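Local coordinates for protein rhodopsin (Rubrobacter xylanophilus, PDB 6KFQ) that binds retinal and, as a light-driven microbial rhodopsin of a thermophilic bacterium, pumps protons across the membrane, at residues V11-G16 / L204-K209; P179-I184 / V198-V203. All coordinates share one frame; numbering follows the deposited sequence. Where two conformers were deposited one is given.

Interaction 1 (V11-G16 / L204-K209). With RET (retinal), chain R.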
ATOM      1  N   VAL A  11      14.757  -1.335   7.770  1.00 29.90           N
ATOM      2  CA  VAL A  11      15.918  -1.112   6.916  1.00 30.46           C
ATOM      3  C   VAL A  11      15.526  -1.192   5.443  1.00 29.89           C
ATOM      4  O   VAL A  11      15.956  -0.371   4.625  1.00 33.22           O
ATOM      5  CB  VAL A  11      17.037  -2.106   7.283  1.00 31.69           C
ATOM      6  CG1 VAL A  11      18.207  -1.971   6.319  1.00 32.20           C
ATOM      7  CG2 VAL A  11      17.496  -1.857   8.713  1.00 32.79           C
ATOM      8  N   GLY A  12      14.675  -2.151   5.087  1.00 30.41           N
ATOM      9  CA  GLY A  12      14.227  -2.244   3.706  1.00 28.42           C
ATOM     10  C   GLY A  12      13.521  -0.986   3.230  1.00 30.15           C
ATOM     11  O   GLY A  12      13.776  -0.493   2.128  1.00 32.56           O
ATOM     12  N   MET A  13      12.605  -0.464   4.048  1.00 30.29           N
ATOM     13  CA  MET A  13      11.899   0.759   3.672  1.00 29.04           C
ATOM     14  C   MET A  13      12.839   1.953   3.690  1.00 30.73           C
ATOM     15  O   MET A  13      12.734   2.852   2.847  1.00 36.03           O
ATOM     16  CB  MET A  13      10.727   1.008   4.617  1.00 28.28           C
ATOM     17  CG  MET A  13       9.653  -0.060   4.580  1.00 26.78           C
ATOM     18  SD  MET A  13       8.872  -0.114   2.959  1.00 29.25           S
ATOM     19  CE  MET A  13       7.601  -1.341   3.272  1.00 28.68           C
ATOM     20  N   LEU A  14      13.761   1.981   4.653  1.00 32.39           N
ATOM     21  CA  LEU A  14      14.728   3.067   4.711  1.00 33.01           C
ATOM     22  C   LEU A  14      15.589   3.081   3.460  1.00 34.03           C
ATOM     23  O   LEU A  14      15.745   4.121   2.814  1.00 37.18           O
ATOM     24  CB  LEU A  14      15.594   2.929   5.969  1.00 33.44           C
ATOM     25  CG  LEU A  14      16.712   3.962   6.084  1.00 40.18           C
ATOM     26  CD1 LEU A  14      16.140   5.360   5.943  1.00 43.89           C
ATOM     27  CD2 LEU A  14      17.432   3.801   7.414  1.00 42.06           C
ATOM     28  N   LEU A  15      16.152   1.926   3.096  1.00 37.87           N
ATOM     29  CA  LEU A  15      16.998   1.867   1.909  1.00 39.91           C
ATOM     30  C   LEU A  15      16.212   2.223   0.657  1.00 40.59           C
ATOM     31  O   LEU A  15      16.719   2.916  -0.232  1.00 39.96           O
ATOM     32  CB  LEU A  15      17.614   0.478   1.766  1.00 39.94           C
ATOM     33  CG  LEU A  15      18.659   0.059   2.800  1.00 39.05           C
ATOM     34  CD1 LEU A  15      19.165  -1.327   2.458  1.00 42.06           C
ATOM     35  CD2 LEU A  15      19.815   1.059   2.838  1.00 38.85           C
ATOM     36  N   GLY A  16      14.974   1.747   0.565  1.00 33.34           N
ATOM     37  CA  GLY A  16      14.135   2.143  -0.554  1.00 33.53           C
ATOM     38  C   GLY A  16      13.897   3.638  -0.600  1.00 36.05           C
ATOM     39  O   GLY A  16      13.967   4.254  -1.669  1.00 38.59           O
ATOM     40  N   LEU A 204       5.161  -8.694   2.127  1.00 18.38           N
ATOM     41  CA  LEU A 204       4.185  -7.981   1.315  1.00 21.44           C
ATOM     42  C   LEU A 204       4.497  -6.491   1.253  1.00 19.81           C
ATOM     43  O   LEU A 204       4.484  -5.888   0.173  1.00 22.43           O
ATOM     44  CB  LEU A 204       2.772  -8.209   1.878  1.00 18.03           C
ATOM     45  CG  LEU A 204       2.268  -9.645   1.735  1.00 21.39           C
ATOM     46  CD1 LEU A 204       0.931  -9.825   2.491  1.00 18.62           C
ATOM     47  CD2 LEU A 204       2.085  -9.966   0.260  1.00 22.44           C
ATOM     48  N   ASP A 205       4.740  -5.868   2.410  1.00 18.33           N
ATOM     49  CA  ASP A 205       5.009  -4.430   2.423  1.00 23.44           C
ATOM     50  C   ASP A 205       6.202  -4.073   1.542  1.00 24.29           C
ATOM     51  O   ASP A 205       6.154  -3.101   0.784  1.00 22.26           O
ATOM     52  CB  ASP A 205       5.277  -3.946   3.847  1.00 24.31           C
ATOM     53  CG  ASP A 205       4.020  -3.839   4.684  1.00 26.92           C
ATOM     54  OD1 ASP A 205       2.898  -3.924   4.126  1.00 25.70           O
ATOM     55  OD2 ASP A 205       4.169  -3.660   5.914  1.00 24.67           O
ATOM     56  N   LEU A 206       7.288  -4.835   1.640  1.00 25.46           N
ATOM     57  CA  LEU A 206       8.477  -4.495   0.864  1.00 25.00           C
ATOM     58  C   LEU A 206       8.218  -4.645  -0.630  1.00 25.08           C
ATOM     59  O   LEU A 206       8.646  -3.803  -1.428  1.00 23.86           O
ATOM     60  CB  LEU A 206       9.653  -5.364   1.310  1.00 20.45           C
ATOM     61  CG  LEU A 206      10.224  -4.968   2.670  1.00 23.50           C
ATOM     62  CD1 LEU A 206      11.169  -6.033   3.175  1.00 27.62           C
ATOM     63  CD2 LEU A 206      10.945  -3.626   2.574  1.00 24.62           C
ATOM     64  N   LEU A 207       7.498  -5.695  -1.024  1.00 23.74           N
ATOM     65  CA  LEU A 207       7.165  -5.871  -2.434  1.00 21.35           C
ATOM     66  C   LEU A 207       6.191  -4.798  -2.906  1.00 24.32           C
ATOM     67  O   LEU A 207       6.379  -4.191  -3.968  1.00 27.03           O
ATOM     68  CB  LEU A 207       6.578  -7.265  -2.656  1.00 21.13           C
ATOM     69  CG  LEU A 207       7.523  -8.440  -2.371  1.00 23.82           C
ATOM     70  CD1 LEU A 207       6.768  -9.757  -2.574  1.00 26.84           C
ATOM     71  CD2 LEU A 207       8.775  -8.374  -3.271  1.00 31.19           C
ATOM     72  N   ALA A 208       5.136  -4.553  -2.128  1.00 22.56           N
ATOM     73  CA  ALA A 208       4.085  -3.624  -2.534  1.00 19.04           C
ATOM     74  C   ALA A 208       4.525  -2.167  -2.509  1.00 22.26           C
ATOM     75  O   ALA A 208       3.830  -1.324  -3.101  1.00 21.31           O
ATOM     76  CB  ALA A 208       2.853  -3.815  -1.632  1.00 21.49           C
ATOM     77  N   LYS A 209       5.662  -1.852  -1.869  1.00 24.40           N
ATOM     78  CA  LYS A 209       6.153  -0.480  -1.770  1.00 23.32           C
ATOM     79  C   LYS A 209       7.520  -0.317  -2.415  1.00 25.72           C
ATOM     80  O   LYS A 209       7.671   0.519  -3.311  1.00 24.96           O
ATOM     81  CB  LYS A 209       6.203  -0.021  -0.302  1.00 22.87           C
ATOM     82  CG  LYS A 209       4.814   0.105   0.363  1.00 21.40           C
ATOM     83  CD  LYS A 209       4.880   0.649   1.790  1.00 24.29           C
ATOM     84  CE  LYS A 209       3.475   0.920   2.342  1.00 30.10           C
ATOM     85  NZ  LYS A 209       2.814  -0.312   2.853  1.00 28.46           N
TER
HETATM   86  C1  RET R 317      -7.233  -5.635   5.992  1.00 23.15           C
HETATM   87  C2  RET R 317      -8.171  -6.386   6.947  1.00 24.51           C
HETATM   88  C3  RET R 317      -9.645  -6.264   6.622  1.00 25.96           C
HETATM   89  C4  RET R 317      -9.934  -6.703   5.200  1.00 25.04           C
HETATM   90  C5  RET R 317      -8.916  -6.222   4.189  1.00 26.76           C
HETATM   91  C6  RET R 317      -7.744  -5.661   4.537  1.00 23.58           C
HETATM   92  C7  RET R 317      -6.819  -5.230   3.498  1.00 24.66           C
HETATM   93  C8  RET R 317      -5.654  -4.532   3.583  1.00 24.79           C
HETATM   94  C9  RET R 317      -4.749  -4.127   2.531  1.00 21.35           C
HETATM   95  C10 RET R 317      -3.555  -3.609   2.873  1.00 19.98           C
HETATM   96  C11 RET R 317      -2.517  -3.142   2.001  1.00 20.84           C
HETATM   97  C12 RET R 317      -1.400  -2.621   2.498  1.00 21.47           C
HETATM   98  C13 RET R 317      -0.278  -2.092   1.757  1.00 20.90           C
HETATM   99  C14 RET R 317       0.726  -1.493   2.441  1.00 20.73           C
HETATM  100  C15 RET R 317       1.905  -0.874   1.905  1.00 21.73           C
HETATM  101  C16 RET R 317      -7.118  -4.191   6.502  1.00 19.94           C
HETATM  102  C17 RET R 317      -5.866  -6.329   6.146  1.00 21.62           C
HETATM  103  C18 RET R 317      -9.442  -6.269   2.780  1.00 25.32           C
HETATM  104  C19 RET R 317      -5.170  -4.325   1.102  1.00 19.24           C
HETATM  105  C20 RET R 317      -0.303  -2.204   0.259  1.00 17.52           C

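Interaction 2 (P179-I184 / V198-V203). With RET (retinal), chain R; MPG ([(Z)-octadec-9-enyl] (2R)-2,3-bis(oxidanyl)propanoate), chain Q.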
ATOM      1  N   PRO A 179      -5.652  -9.345   3.430  1.00 22.09           N
ATOM      2  CA  PRO A 179      -6.735  -9.936   4.235  1.00 23.80           C
ATOM      3  C   PRO A 179      -6.519 -11.406   4.546  1.00 25.24           C
ATOM      4  O   PRO A 179      -6.973 -11.877   5.595  1.00 29.79           O
ATOM      5  CB  PRO A 179      -7.992  -9.716   3.365  1.00 23.18           C
ATOM      6  CG  PRO A 179      -7.475  -9.494   1.974  1.00 22.16           C
ATOM      7  CD  PRO A 179      -6.176  -8.730   2.189  1.00 18.65           C
ATOM      8  N   ILE A 180      -5.833 -12.147   3.671  1.00 23.14           N
ATOM      9  CA  ILE A 180      -5.528 -13.546   3.966  1.00 22.98           C
ATOM     10  C   ILE A 180      -4.580 -13.638   5.156  1.00 25.40           C
ATOM     11  O   ILE A 180      -4.795 -14.428   6.083  1.00 24.06           O
ATOM     12  CB  ILE A 180      -4.943 -14.237   2.720  1.00 26.14           C
ATOM     13  CG1 ILE A 180      -5.961 -14.211   1.578  1.00 25.66           C
ATOM     14  CG2 ILE A 180      -4.481 -15.670   3.053  1.00 28.64           C
ATOM     15  CD1 ILE A 180      -5.467 -14.835   0.300  1.00 31.71           C
ATOM     16  N   VAL A 181      -3.512 -12.833   5.145  1.00 24.36           N
ATOM     17  CA  VAL A 181      -2.594 -12.821   6.282  1.00 24.55           C
ATOM     18  C   VAL A 181      -3.343 -12.437   7.554  1.00 24.31           C
ATOM     19  O   VAL A 181      -3.192 -13.072   8.605  1.00 27.75           O
ATOM     20  CB  VAL A 181      -1.420 -11.865   6.015  1.00 23.33           C
ATOM     21  CG1 VAL A 181      -0.582 -11.730   7.274  1.00 22.98           C
ATOM     22  CG2 VAL A 181      -0.576 -12.370   4.847  1.00 21.31           C
ATOM     23  N   TRP A 182      -4.160 -11.383   7.470  1.00 23.48           N
ATOM     24  CA  TRP A 182      -4.997 -10.972   8.593  1.00 25.90           C
ATOM     25  C   TRP A 182      -5.802 -12.151   9.121  1.00 26.45           C
ATOM     26  O   TRP A 182      -5.862 -12.393  10.332  1.00 29.86           O
ATOM     27  CB  TRP A 182      -5.925  -9.845   8.130  1.00 26.82           C
ATOM     28  CG  TRP A 182      -6.597  -9.031   9.194  1.00 28.46           C
ATOM     29  CD1 TRP A 182      -6.199  -7.811   9.657  1.00 30.02           C
ATOM     30  CD2 TRP A 182      -7.826  -9.338   9.873  1.00 30.20           C
ATOM     31  NE1 TRP A 182      -7.092  -7.346  10.594  1.00 33.48           N
ATOM     32  CE2 TRP A 182      -8.098  -8.265  10.749  1.00 30.40           C
ATOM     33  CE3 TRP A 182      -8.708 -10.423   9.840  1.00 29.11           C
ATOM     34  CZ2 TRP A 182      -9.225  -8.238  11.584  1.00 34.11           C
ATOM     35  CZ3 TRP A 182      -9.843 -10.395  10.671  1.00 33.80           C
ATOM     36  CH2 TRP A 182     -10.084  -9.310  11.531  1.00 33.73           C
ATOM     37  N   LEU A 183      -6.396 -12.926   8.213  1.00 26.97           N
ATOM     38  CA  LEU A 183      -7.287 -14.003   8.636  1.00 31.72           C
ATOM     39  C   LEU A 183      -6.535 -15.159   9.277  1.00 30.90           C
ATOM     40  O   LEU A 183      -7.071 -15.811  10.182  1.00 31.95           O
ATOM     41  CB  LEU A 183      -8.106 -14.515   7.454  1.00 31.96           C
ATOM     42  CG  LEU A 183      -9.322 -13.688   7.043  1.00 30.64           C
ATOM     43  CD1 LEU A 183      -9.919 -14.290   5.786  1.00 32.02           C
ATOM     44  CD2 LEU A 183     -10.380 -13.648   8.152  1.00 30.30           C
ATOM     45  N   ILE A 184      -5.313 -15.453   8.826  1.00 28.20           N
ATOM     46  CA  ILE A 184      -4.578 -16.545   9.455  1.00 30.40           C
ATOM     47  C   ILE A 184      -3.805 -16.080  10.681  1.00 29.74           C
ATOM     48  O   ILE A 184      -3.453 -16.913  11.530  1.00 34.56           O
ATOM     49  CB  ILE A 184      -3.633 -17.250   8.465  1.00 31.39           C
ATOM     50  CG1 ILE A 184      -2.532 -16.304   7.988  1.00 27.76           C
ATOM     51  CG2 ILE A 184      -4.431 -17.799   7.281  1.00 31.48           C
ATOM     52  CD1 ILE A 184      -1.557 -16.965   7.042  1.00 31.36           C
ATOM     53  N   VAL A 198       3.806 -11.223  11.253  1.00 23.17           N
ATOM     54  CA  VAL A 198       4.609 -10.022  11.042  1.00 22.60           C
ATOM     55  C   VAL A 198       5.562 -10.219   9.871  1.00 20.96           C
ATOM     56  O   VAL A 198       5.759  -9.313   9.053  1.00 20.93           O
ATOM     57  CB  VAL A 198       5.346  -9.648  12.340  1.00 22.93           C
ATOM     58  CG1 VAL A 198       6.407  -8.586  12.085  1.00 22.30           C
ATOM     59  CG2 VAL A 198       4.332  -9.141  13.370  1.00 24.77           C
ATOM     60  N   PHE A 199       6.171 -11.404   9.774  1.00 22.36           N
ATOM     61  CA  PHE A 199       7.010 -11.727   8.622  1.00 22.30           C
ATOM     62  C   PHE A 199       6.241 -11.566   7.316  1.00 22.50           C
ATOM     63  O   PHE A 199       6.729 -10.953   6.361  1.00 21.31           O
ATOM     64  CB  PHE A 199       7.536 -13.161   8.752  1.00 24.26           C
ATOM     65  CG  PHE A 199       8.253 -13.653   7.523  1.00 26.58           C
ATOM     66  CD1 PHE A 199       9.535 -13.221   7.240  1.00 29.08           C
ATOM     67  CD2 PHE A 199       7.637 -14.539   6.649  1.00 28.08           C
ATOM     68  CE1 PHE A 199      10.201 -13.662   6.105  1.00 28.98           C
ATOM     69  CE2 PHE A 199       8.299 -14.991   5.516  1.00 26.01           C
ATOM     70  CZ  PHE A 199       9.591 -14.547   5.249  1.00 24.45           C
ATOM     71  N   LEU A 200       5.034 -12.124   7.254  1.00 21.47           N
ATOM     72  CA  LEU A 200       4.277 -12.090   6.011  1.00 21.45           C
ATOM     73  C   LEU A 200       3.967 -10.658   5.597  1.00 23.40           C
ATOM     74  O   LEU A 200       4.159 -10.285   4.432  1.00 23.42           O
ATOM     75  CB  LEU A 200       2.995 -12.912   6.161  1.00 20.59           C
ATOM     76  CG  LEU A 200       3.297 -14.410   6.253  1.00 25.25           C
ATOM     77  CD1 LEU A 200       2.044 -15.206   6.590  1.00 24.85           C
ATOM     78  CD2 LEU A 200       3.929 -14.912   4.945  1.00 26.70           C
ATOM     79  N   PHE A 201       3.468  -9.841   6.534  1.00 22.45           N
ATOM     80  CA  PHE A 201       3.199  -8.444   6.200  1.00 22.97           C
ATOM     81  C   PHE A 201       4.481  -7.724   5.794  1.00 20.45           C
ATOM     82  O   PHE A 201       4.445  -6.831   4.937  1.00 19.85           O
ATOM     83  CB  PHE A 201       2.552  -7.704   7.380  1.00 21.03           C
ATOM     84  CG  PHE A 201       1.080  -7.964   7.557  1.00 20.94           C
ATOM     85  CD1 PHE A 201       0.203  -7.950   6.470  1.00 21.43           C
ATOM     86  CD2 PHE A 201       0.561  -8.189   8.822  1.00 23.93           C
ATOM     87  CE1 PHE A 201      -1.155  -8.167   6.653  1.00 22.18           C
ATOM     88  CE2 PHE A 201      -0.797  -8.420   9.014  1.00 22.09           C
ATOM     89  CZ  PHE A 201      -1.657  -8.411   7.925  1.00 22.64           C
ATOM     90  N   MET A 202       5.618  -8.090   6.397  1.00 21.57           N
ATOM     91  CA  MET A 202       6.874  -7.446   6.027  0.60 19.48           C
ATOM     92  C   MET A 202       7.241  -7.749   4.581  1.00 21.90           C
ATOM     93  O   MET A 202       7.648  -6.848   3.838  1.00 21.98           O
ATOM     94  CB  MET A 202       7.997  -7.875   6.978  0.60 20.80           C
ATOM     95  CG  MET A 202       9.372  -7.300   6.616  0.60 21.46           C
ATOM     96  SD  MET A 202      10.280  -8.364   5.471  0.60 21.84           S
ATOM     97  CE  MET A 202      10.582  -9.801   6.492  0.60 20.68           C
ATOM     98  N   VAL A 203       7.101  -9.010   4.156  1.00 22.98           N
ATOM     99  CA  VAL A 203       7.417  -9.355   2.774  1.00 23.58           C
ATOM    100  C   VAL A 203       6.468  -8.637   1.828  1.00 20.33           C
ATOM    101  O   VAL A 203       6.892  -8.020   0.842  1.00 23.05           O
ATOM    102  CB  VAL A 203       7.367 -10.879   2.560  1.00 24.74           C
ATOM    103  CG1 VAL A 203       7.580 -11.213   1.090  1.00 26.47           C
ATOM    104  CG2 VAL A 203       8.408 -11.584   3.421  1.00 24.62           C
TER
HETATM  105  C1  RET R 317      -7.233  -5.635   5.992  1.00 23.15           C
HETATM  106  C2  RET R 317      -8.171  -6.386   6.947  1.00 24.51           C
HETATM  107  C3  RET R 317      -9.645  -6.264   6.622  1.00 25.96           C
HETATM  108  C4  RET R 317      -9.934  -6.703   5.200  1.00 25.04           C
HETATM  109  C5  RET R 317      -8.916  -6.222   4.189  1.00 26.76           C
HETATM  110  C6  RET R 317      -7.744  -5.661   4.537  1.00 23.58           C
HETATM  111  C7  RET R 317      -6.819  -5.230   3.498  1.00 24.66           C
HETATM  112  C8  RET R 317      -5.654  -4.532   3.583  1.00 24.79           C
HETATM  113  C9  RET R 317      -4.749  -4.127   2.531  1.00 21.35           C
HETATM  114  C10 RET R 317      -3.555  -3.609   2.873  1.00 19.98           C
HETATM  115  C11 RET R 317      -2.517  -3.142   2.001  1.00 20.84           C
HETATM  116  C12 RET R 317      -1.400  -2.621   2.498  1.00 21.47           C
HETATM  117  C13 RET R 317      -0.278  -2.092   1.757  1.00 20.90           C
HETATM  118  C14 RET R 317       0.726  -1.493   2.441  1.00 20.73           C
HETATM  119  C15 RET R 317       1.905  -0.874   1.905  1.00 21.73           C
HETATM  120  C16 RET R 317      -7.118  -4.191   6.502  1.00 19.94           C
HETATM  121  C17 RET R 317      -5.866  -6.329   6.146  1.00 21.62           C
HETATM  122  C18 RET R 317      -9.442  -6.269   2.780  1.00 25.32           C
HETATM  123  C19 RET R 317      -5.170  -4.325   1.102  1.00 19.24           C
HETATM  124  C20 RET R 317      -0.303  -2.204   0.259  1.00 17.52           C
HETATM  125  C7  MPG Q 316       9.492 -16.993  18.282  1.00 70.42           C
HETATM  126  C8  MPG Q 316       8.813 -17.792  17.212  1.00 70.95           C
HETATM  127  C9  MPG Q 316       9.620 -17.946  15.959  1.00 70.49           C
HETATM  128  C10 MPG Q 316       9.221 -17.618  14.753  1.00 68.34           C
HETATM  129  C11 MPG Q 316       9.956 -17.838  13.466  1.00 65.84           C
HETATM  130  C12 MPG Q 316       9.223 -17.310  12.266  1.00 61.53           C
HETATM  131  C13 MPG Q 316       9.897 -17.616  10.939  1.00 59.71           C
HETATM  132  C14 MPG Q 316       9.171 -17.071   9.732  1.00 57.51           C
HETATM  133  C15 MPG Q 316       9.786 -17.453   8.401  1.00 54.90           C
HETATM  134  C16 MPG Q 316      11.162 -16.890   8.151  1.00 55.87           C
HETATM  135  C17 MPG Q 316      11.750 -17.252   6.809  1.00 54.80           C
HETATM  136  C18 MPG Q 316      13.044 -16.548   6.482  1.00 51.97           C

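Interaction 1 (V11-G16 / L204-K209)
Met13 reaches the seventh helix of this microbial rhodopsin bundle by a bent chain: CG lies beside the backbone N, the chain bends once, at chi2 (-64°), and the extended last torsion carries CE to the facing helix. There the methyl sits 3.4 Å from Asp205 O and 3.5 Å from Asp205 CB, and Lys209 CD also touches it, CE to CD being 3.7 Å. At the neighbouring residue, Gly12, the backbones come nearest, Gly12 opposite Leu206, whose CD2 packs directly against Gly12 CA at 3.7 Å. The two segments run nearly parallel, their axes 14° apart, and no hydrogen bond crosses between them; the contacts are van der Waals packing. The chromophore attachment lies in the same segment, 204-209. Asp205, held through its carboxylate by Tyr178 and Tyr49, stands one helical turn before Lys209, and the long salt bridge from OD1 to Lys209 NZ is consistent with a counterion role for Asp205, as in related rhodopsins. The helix widens into a pi-type turn at 206-209, a feature familiar at the retinal lysine of this family. The lysine chain stays extended until its last torsion, where it turns (chi4 81°) and NZ joins RET C15 covalently at 1.4 Å.

Interaction 2 (P179-I184 / V198-V203)
Val181 lays one methyl on the flat of the Phe201 ring, and the rest of this antiparallel helix pair is organised round that meeting. CG1 stands 3.6 Å from the ring centroid and only 13° off the normal, a CH-pi contact over the middle of the face, with CZ the nearest ring atom at 3.5 Å. The valine is turned so that CG1 is anti to its own backbone N (chi1 173°), which directs that branch to the ring and sends the other, CG2, to Leu200 CB at 3.8 Å. One side chain thus serves two neighbours on the facing helix. Leu200 and Val181 slant across each other, whereas Ile184, a turn further on, meets Leu200 at about a right angle, CD1 to CD1 at 4.0 Å.

The indole of Trp182 leads away from the seventh helix, toward the chromophore, and RET C2 lies 3.6 Å above one face, displaced toward the rim; Pro179 CB approaches RET C5 at 3.7 Å. Pro179 also interrupts the backbone bonding of its helix, which kinks there. Proline and tryptophan together form part of the wall round the ionone ring, as in other microbial rhodopsins.

Phe131 of helix 124-153 stacks on Trp182, and Trp75 of helix 70-90 meets Phe201 edge-to-face. Elsewhere on helix 194-218, a lipid-like MPG chain covers one face of Phe199, which also packs edge-to-face with Trp5 of helix 2-23.

Interactions 1 and 2 share helix 194-218, interaction 2 using residues 198-203 and interaction 1 the adjoining 204-209. Their centres lie 15 Å apart. The segments follow the order 11-16, 179-184, 198-203, 204-209, so the short-range pairing of helices 158-184 and 194-218 falls within the much longer span that brings helix 2-23 back beside the last transmembrane helix. The two meet directly where Leu204 CD1 packs 3.8 Å from Val181 CG2. Retinal bridges them as well: it is bonded at the Lys209 end in interaction 1, and its ring end rests against Pro179 and Trp182 in interaction 2. Helix 194-218 thereby ties bundle closure to the chromophore pocket.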